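Local coordinates for ABC transporter binding protein AcbH (Actinoplanes, PDB 3OO8), which serves as the extracellular solute-binding receptor of an ABC transporter, with an exclusive preference for beta-D-galactopyranose, at residues F32-S37 with V60-T65; N68-N73 with L85-A90. The protein carries 2 engineered substitutions. All coordinates share one frame; numbering follows the deposited sequence.

Contact 1. Residues F32-S37 with V60-T65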
loop_
_atom_site.group_PDB
_atom_site.type_symbol
_atom_site.label_atom_id
_atom_site.label_comp_id
_atom_site.label_asym_id
_atom_site.label_seq_id
_atom_site.Cartn_x
_atom_site.Cartn_y
_atom_site.Cartn_z
ATOM N N PHE A 32 -6.661 19.288 14.670
ATOM C CA PHE A 32 -6.211 18.255 13.752
ATOM C C PHE A 32 -6.439 16.903 14.401
ATOM O O PHE A 32 -5.858 16.597 15.436
ATOM C CB PHE A 32 -4.706 18.408 13.458
ATOM C CG PHE A 32 -4.332 18.019 12.063
ATOM C CD1 PHE A 32 -3.591 18.878 11.275
ATOM C CD2 PHE A 32 -4.690 16.767 11.557
ATOM C CE1 PHE A 32 -3.249 18.532 9.972
ATOM C CE2 PHE A 32 -4.336 16.406 10.245
ATOM C CZ PHE A 32 -3.626 17.319 9.449
ATOM N N GLY A 33 -7.291 16.091 13.786
ATOM C CA GLY A 33 -7.542 14.744 14.288
ATOM C C GLY A 33 -6.449 13.844 13.777
ATOM O O GLY A 33 -6.278 13.712 12.558
ATOM N N SER A 34 -5.697 13.243 14.697
ATOM C CA SER A 34 -4.562 12.430 14.331
ATOM C C SER A 34 -4.566 11.010 14.882
ATOM O O SER A 34 -4.715 10.805 16.083
ATOM C CB SER A 34 -3.264 13.137 14.757
ATOM O OG SER A 34 -2.134 12.299 14.564
ATOM N N ASN A 35 -4.372 10.044 13.995
ATOM C CA ASN A 35 -4.225 8.639 14.357
ATOM C C ASN A 35 -2.759 8.261 14.557
ATOM O O ASN A 35 -2.420 7.077 14.686
ATOM C CB ASN A 35 -4.927 7.764 13.303
ATOM C CG ASN A 35 -4.247 7.846 11.927
ATOM O OD1 ASN A 35 -3.160 8.395 11.822
ATOM N ND2 ASN A 35 -4.856 7.248 10.894
ATOM N N TYR A 36 -1.853 9.237 14.604
ATOM C CA TYR A 36 -0.444 8.916 14.863
ATOM C C TYR A 36 -0.244 8.793 16.374
ATOM O O TYR A 36 0.175 9.735 17.040
ATOM C CB TYR A 36 0.513 9.961 14.280
ATOM C CG TYR A 36 0.547 10.023 12.763
ATOM C CD1 TYR A 36 0.905 8.920 12.018
ATOM C CD2 TYR A 36 0.253 11.220 12.088
ATOM C CE1 TYR A 36 0.953 8.968 10.650
ATOM C CE2 TYR A 36 0.309 11.291 10.690
ATOM C CZ TYR A 36 0.647 10.156 9.988
ATOM O OH TYR A 36 0.721 10.164 8.619
ATOM N N SER A 37 -0.541 7.617 16.905
ATOM C CA SER A 37 -0.463 7.435 18.356
ATOM C C SER A 37 0.850 6.758 18.778
ATOM O O SER A 37 1.275 6.915 19.921
ATOM C CB SER A 37 -1.699 6.665 18.867
ATOM O OG SER A 37 -1.779 5.364 18.296
ATOM N N VAL A 60 -1.913 25.240 15.258
ATOM C CA VAL A 60 -2.554 23.924 15.208
ATOM C C VAL A 60 -2.574 23.254 16.567
ATOM O O VAL A 60 -1.557 23.183 17.265
ATOM C CB VAL A 60 -1.778 22.972 14.247
ATOM C CG1 VAL A 60 -2.470 21.612 14.093
ATOM C CG2 VAL A 60 -1.588 23.620 12.867
ATOM N N THR A 61 -3.745 22.720 16.918
ATOM C CA THR A 61 -3.862 21.827 18.060
ATOM C C THR A 61 -4.076 20.410 17.574
ATOM O O THR A 61 -5.072 20.143 16.899
ATOM C CB THR A 61 -5.055 22.228 18.974
ATOM O OG1 THR A 61 -4.721 23.466 19.601
ATOM C CG2 THR A 61 -5.221 21.179 20.080
ATOM N N VAL A 62 -3.166 19.508 17.952
ATOM C CA VAL A 62 -3.260 18.124 17.503
ATOM C C VAL A 62 -4.024 17.336 18.553
ATOM O O VAL A 62 -3.615 17.265 19.719
ATOM C CB VAL A 62 -1.882 17.481 17.259
ATOM C CG1 VAL A 62 -2.060 16.058 16.734
ATOM C CG2 VAL A 62 -1.083 18.277 16.243
ATOM N N ASN A 63 -5.136 16.755 18.120
ATOM C CA ASN A 63 -5.956 15.903 18.966
ATOM C C ASN A 63 -5.665 14.468 18.563
ATOM O O ASN A 63 -6.130 14.011 17.520
ATOM C CB ASN A 63 -7.439 16.267 18.784
ATOM C CG ASN A 63 -7.789 17.635 19.371
ATOM O OD1 ASN A 63 -7.217 18.053 20.379
ATOM N ND2 ASN A 63 -8.729 18.345 18.747
ATOM N N THR A 64 -4.858 13.777 19.375
ATOM C CA THR A 64 -4.432 12.424 19.075
ATOM C C THR A 64 -5.356 11.410 19.686
ATOM O O THR A 64 -5.752 11.545 20.844
ATOM C CB THR A 64 -2.986 12.177 19.554
ATOM O OG1 THR A 64 -2.106 13.106 18.899
ATOM C CG2 THR A 64 -2.533 10.750 19.271
ATOM N N THR A 65 -5.732 10.419 18.889
ATOM C CA THR A 65 -6.544 9.300 19.351
ATOM C C THR A 65 -5.762 8.026 19.048
ATOM O O THR A 65 -5.034 7.935 18.050
ATOM C CB THR A 65 -7.880 9.253 18.597
ATOM O OG1 THR A 65 -8.631 10.410 18.942
ATOM C CG2 THR A 65 -8.696 8.018 18.947
HETATM O O HOH W 1 -0.563 12.374 16.828
#

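Contact 2. Residues N68-N73 with L85-A90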
loop_
_atom_site.group_PDB
_atom_site.type_symbol
_atom_site.label_atom_id
_atom_site.label_comp_id
_atom_site.label_asym_id
_atom_site.label_seq_id
_atom_site.Cartn_x
_atom_site.Cartn_y
_atom_site.Cartn_z
ATOM N N ASN A 68 -5.941 2.542 16.298
ATOM C CA ASN A 68 -7.005 1.618 15.948
ATOM C C ASN A 68 -8.378 2.170 16.265
ATOM O O ASN A 68 -9.305 2.013 15.483
ATOM C CB ASN A 68 -6.770 0.264 16.613
ATOM C CG ASN A 68 -5.682 -0.524 15.921
ATOM O OD1 ASN A 68 -5.211 -0.158 14.836
ATOM N ND2 ASN A 68 -5.258 -1.610 16.552
ATOM N N THR A 69 -8.490 2.829 17.410
ATOM C CA THR A 69 -9.739 3.467 17.810
ATOM C C THR A 69 -10.194 4.509 16.811
ATOM O O THR A 69 -11.372 4.557 16.470
ATOM C CB THR A 69 -9.625 4.117 19.186
ATOM O OG1 THR A 69 -9.143 3.126 20.095
ATOM C CG2 THR A 69 -10.964 4.633 19.654
ATOM N N PHE A 70 -9.262 5.365 16.379
ATOM C CA PHE A 70 -9.583 6.395 15.385
ATOM C C PHE A 70 -10.129 5.733 14.111
ATOM O O PHE A 70 -11.144 6.176 13.554
ATOM C CB PHE A 70 -8.320 7.220 15.046
ATOM C CG PHE A 70 -8.608 8.435 14.222
ATOM C CD1 PHE A 70 -8.955 9.634 14.863
ATOM C CD2 PHE A 70 -8.522 8.388 12.821
ATOM C CE1 PHE A 70 -9.259 10.790 14.122
ATOM C CE2 PHE A 70 -8.836 9.539 12.065
ATOM C CZ PHE A 70 -9.177 10.731 12.722
ATOM N N GLN A 71 -9.449 4.696 13.636
ATOM C CA GLN A 71 -9.873 3.987 12.438
ATOM C C GLN A 71 -11.311 3.492 12.662
ATOM O O GLN A 71 -12.215 3.740 11.856
ATOM C CB GLN A 71 -8.958 2.771 12.222
ATOM C CG GLN A 71 -7.476 3.115 12.309
ATOM C CD GLN A 71 -7.070 4.204 11.343
ATOM O OE1 GLN A 71 -6.767 5.321 11.751
ATOM N NE2 GLN A 71 -7.069 3.886 10.054
ATOM N N ASN A 72 -11.512 2.832 13.793
ATOM C CA ASN A 72 -12.815 2.204 14.082
ATOM C C ASN A 72 -13.952 3.214 14.186
ATOM O O ASN A 72 -15.099 2.886 13.855
ATOM C CB ASN A 72 -12.742 1.328 15.337
ATOM C CG ASN A 72 -11.947 0.057 15.126
ATOM O OD1 ASN A 72 -11.780 -0.424 13.999
ATOM N ND2 ASN A 72 -11.458 -0.507 16.230
ATOM N N ASN A 73 -13.639 4.437 14.622
ATOM C CA ASN A 73 -14.670 5.457 14.823
ATOM C C ASN A 73 -14.844 6.430 13.664
ATOM O O ASN A 73 -15.649 7.362 13.758
ATOM C CB ASN A 73 -14.390 6.230 16.126
ATOM C CG ASN A 73 -15.528 7.197 16.514
ATOM O OD1 ASN A 73 -16.700 6.802 16.619
ATOM N ND2 ASN A 73 -15.167 8.457 16.774
ATOM N N LEU A 85 -9.063 19.265 10.191
ATOM C CA LEU A 85 -8.352 18.361 9.302
ATOM C C LEU A 85 -8.222 17.036 10.027
ATOM O O LEU A 85 -8.303 16.988 11.245
ATOM C CB LEU A 85 -6.916 18.879 9.060
ATOM C CG LEU A 85 -6.887 20.122 8.179
ATOM C CD1 LEU A 85 -5.477 20.655 7.942
ATOM C CD2 LEU A 85 -7.555 19.795 6.822
ATOM N N ALA A 86 -8.025 15.962 9.270
ATOM C CA ALA A 86 -7.755 14.664 9.877
ATOM C C ALA A 86 -6.826 13.758 9.070
ATOM O O ALA A 86 -6.709 13.860 7.872
ATOM C CB ALA A 86 -9.099 13.934 10.178
ATOM N N THR A 87 -6.136 12.877 9.757
ATOM C CA THR A 87 -5.370 11.863 9.099
ATOM C C THR A 87 -6.247 10.789 8.470
ATOM O O THR A 87 -7.172 10.298 9.106
ATOM C CB THR A 87 -4.545 11.116 10.146
ATOM O OG1 THR A 87 -5.383 10.709 11.245
ATOM C CG2 THR A 87 -3.425 12.030 10.677
ATOM N N TRP A 88 -5.947 10.405 7.235
ATOM C CA TRP A 88 -6.651 9.263 6.656
ATOM C C TRP A 88 -5.737 8.632 5.603
ATOM O O TRP A 88 -4.523 8.772 5.670
ATOM C CB TRP A 88 -8.050 9.655 6.103
ATOM C CG TRP A 88 -8.915 8.435 5.900
ATOM C CD1 TRP A 88 -9.446 7.977 4.719
ATOM C CD2 TRP A 88 -9.296 7.487 6.905
ATOM N NE1 TRP A 88 -10.125 6.802 4.938
ATOM C CE2 TRP A 88 -10.045 6.472 6.261
ATOM C CE3 TRP A 88 -9.062 7.381 8.280
ATOM C CZ2 TRP A 88 -10.555 5.361 6.955
ATOM C CZ3 TRP A 88 -9.606 6.272 8.980
ATOM C CH2 TRP A 88 -10.329 5.292 8.300
ATOM N N PHE A 89 -6.300 7.963 4.604
ATOM C CA PHE A 89 -5.451 7.328 3.583
ATOM C C PHE A 89 -6.298 7.020 2.354
ATOM O O PHE A 89 -7.538 6.980 2.425
ATOM C CB PHE A 89 -4.842 6.040 4.162
ATOM C CG PHE A 89 -5.837 5.184 4.911
ATOM C CD1 PHE A 89 -6.670 4.273 4.245
ATOM C CD2 PHE A 89 -5.927 5.277 6.291
ATOM C CE1 PHE A 89 -7.568 3.475 4.950
ATOM C CE2 PHE A 89 -6.830 4.500 6.989
ATOM C CZ PHE A 89 -7.653 3.614 6.332
ATOM N N ALA A 90 -5.628 6.813 1.228
ATOM C CA ALA A 90 -6.304 6.509 -0.021
ATOM C C ALA A 90 -7.071 5.182 0.052
ATOM O O ALA A 90 -6.754 4.288 0.857
ATOM C CB ALA A 90 -5.288 6.519 -1.201
#

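Contact 1. Residues F32-S37 with V60-T65
A beta-alpha-beta crossover brings Phe32, Gly33 and Ser34 into parallel register with Val62, Asn63 and Thr64, the connection between the two strands running through helix 39-56. Residues 32 and 34 carry the backbone ladder on this side: Phe32 N donates to Thr61 O at 2.9 Å, Asn63 N to Phe32 O, Ser34 N to Asn63 O, and Thr65 N to Ser34 O at 3.0 Å. The last is the straightest, 170° at the hydrogen. Gly33 turns its backbone polar groups the other way, to strand 85-89, so strand 30-34 is bonded along both margins.

Phe32, Ser34, Val62 and Thr64 share one face of the sheet, the face that helix 39-56 covers with Phe45 and Met49. There Val60 CG1 meets the edge of the Phe32 ring near its plane and lies 4.0 Å from Phe32 CB, while Val62 CG1 rests 3.7 Å from Ser34 CB. In this class 2 solute-binding fold the chain leaves the strand through an ST turn. Ser34 OG lies opposite its own backbone N (chi1 173°), which points it forward along the chain to accept from Tyr36 N at 3.1 Å. Tyr36 in turn centres an inverse gamma turn.

A single water sits between Ser34 OG, Thr64 OG1 and Tyr36 O, donating to Tyr36 O at 2.7 Å; it thereby ties the turn to the neighbouring strand. Beside it, the methyl Thr64 CG2 packs 3.7 Å from Tyr36 O. On the sheet's other face Asn63 ND2 is hydrogen-bonded to Asp83 OD1.

Contact 2. Residues N68-N73 with L85-A90
Ala86 and Thr87 receive the ring of Phe70, which reaches from helix 67-79 onto strand 85-89, the two segment axes standing at 90° to each other. The Ala86 methyl comes first: its CB lies 4.1 Å from Phe70 CZ, at the ring edge and near the ring plane. With CG trans to the helix backbone N (chi1 -170°), Phe70 extends toward the strand and sets CE2 next to Thr87, 3.7 Å from Thr87 OG1 and 3.5 Å from Thr87 O. The hydroxyl is already engaged by the backbone N of Asn35. Further along, Trp88 CE3 approaches the edge of the same Phe70 ring, its indole reaching back toward the helix, where the Gln71 amide passes obliquely across Trp88, NE2 3.6 Å from Trp88 CZ3, with amide and ring planes 20° apart. Gln71 OE1 is hydrogen-bonded to Asn35 ND2. Phe89 follows, its CE2 lying 3.6 Å above the Trp88 ring plane and offset toward the rim, and it makes a cation-pi contact with Arg373.

Trp88 and Phe89 lie beside the beta-D-galactose site of Gln71, Arg373 and Arg93, although this chain holds no galactose. Gln71 NE2 also lies in plane at the Phe89 edge; both its ring contacts are doubtful, since a second conformer was modelled. No hydrogen bond joins 68-73 to 85-90. Thr87 O, buried without a hydrogen-bonding partner, meets the apolar Phe70 CE2, so its polarity is probably poorly compensated there.

From the N terminus, strand 30-34 leads through helix 39-56 to strand 60-64, and contact 1 closes that loop. The chain then passes directly into helix 67-79 and on to strand 85-89, where contact 2 closes a second, shorter loop. The two loops follow in series, neither nesting nor crossing. In space they converge, with centres about 10 Å apart, because strand 30-34 lies between 60-64 and 85-89 in the sheet. The backbone hydrogen bond from Gly33 N to Leu85 O, 2.9 Å, joins the strands, and a probable hydrogen bond from Asn35 ND2 to Gln71 OE1, 2.8 Å in the conformer considered, links the first strand's exit to the galactose-binding helix.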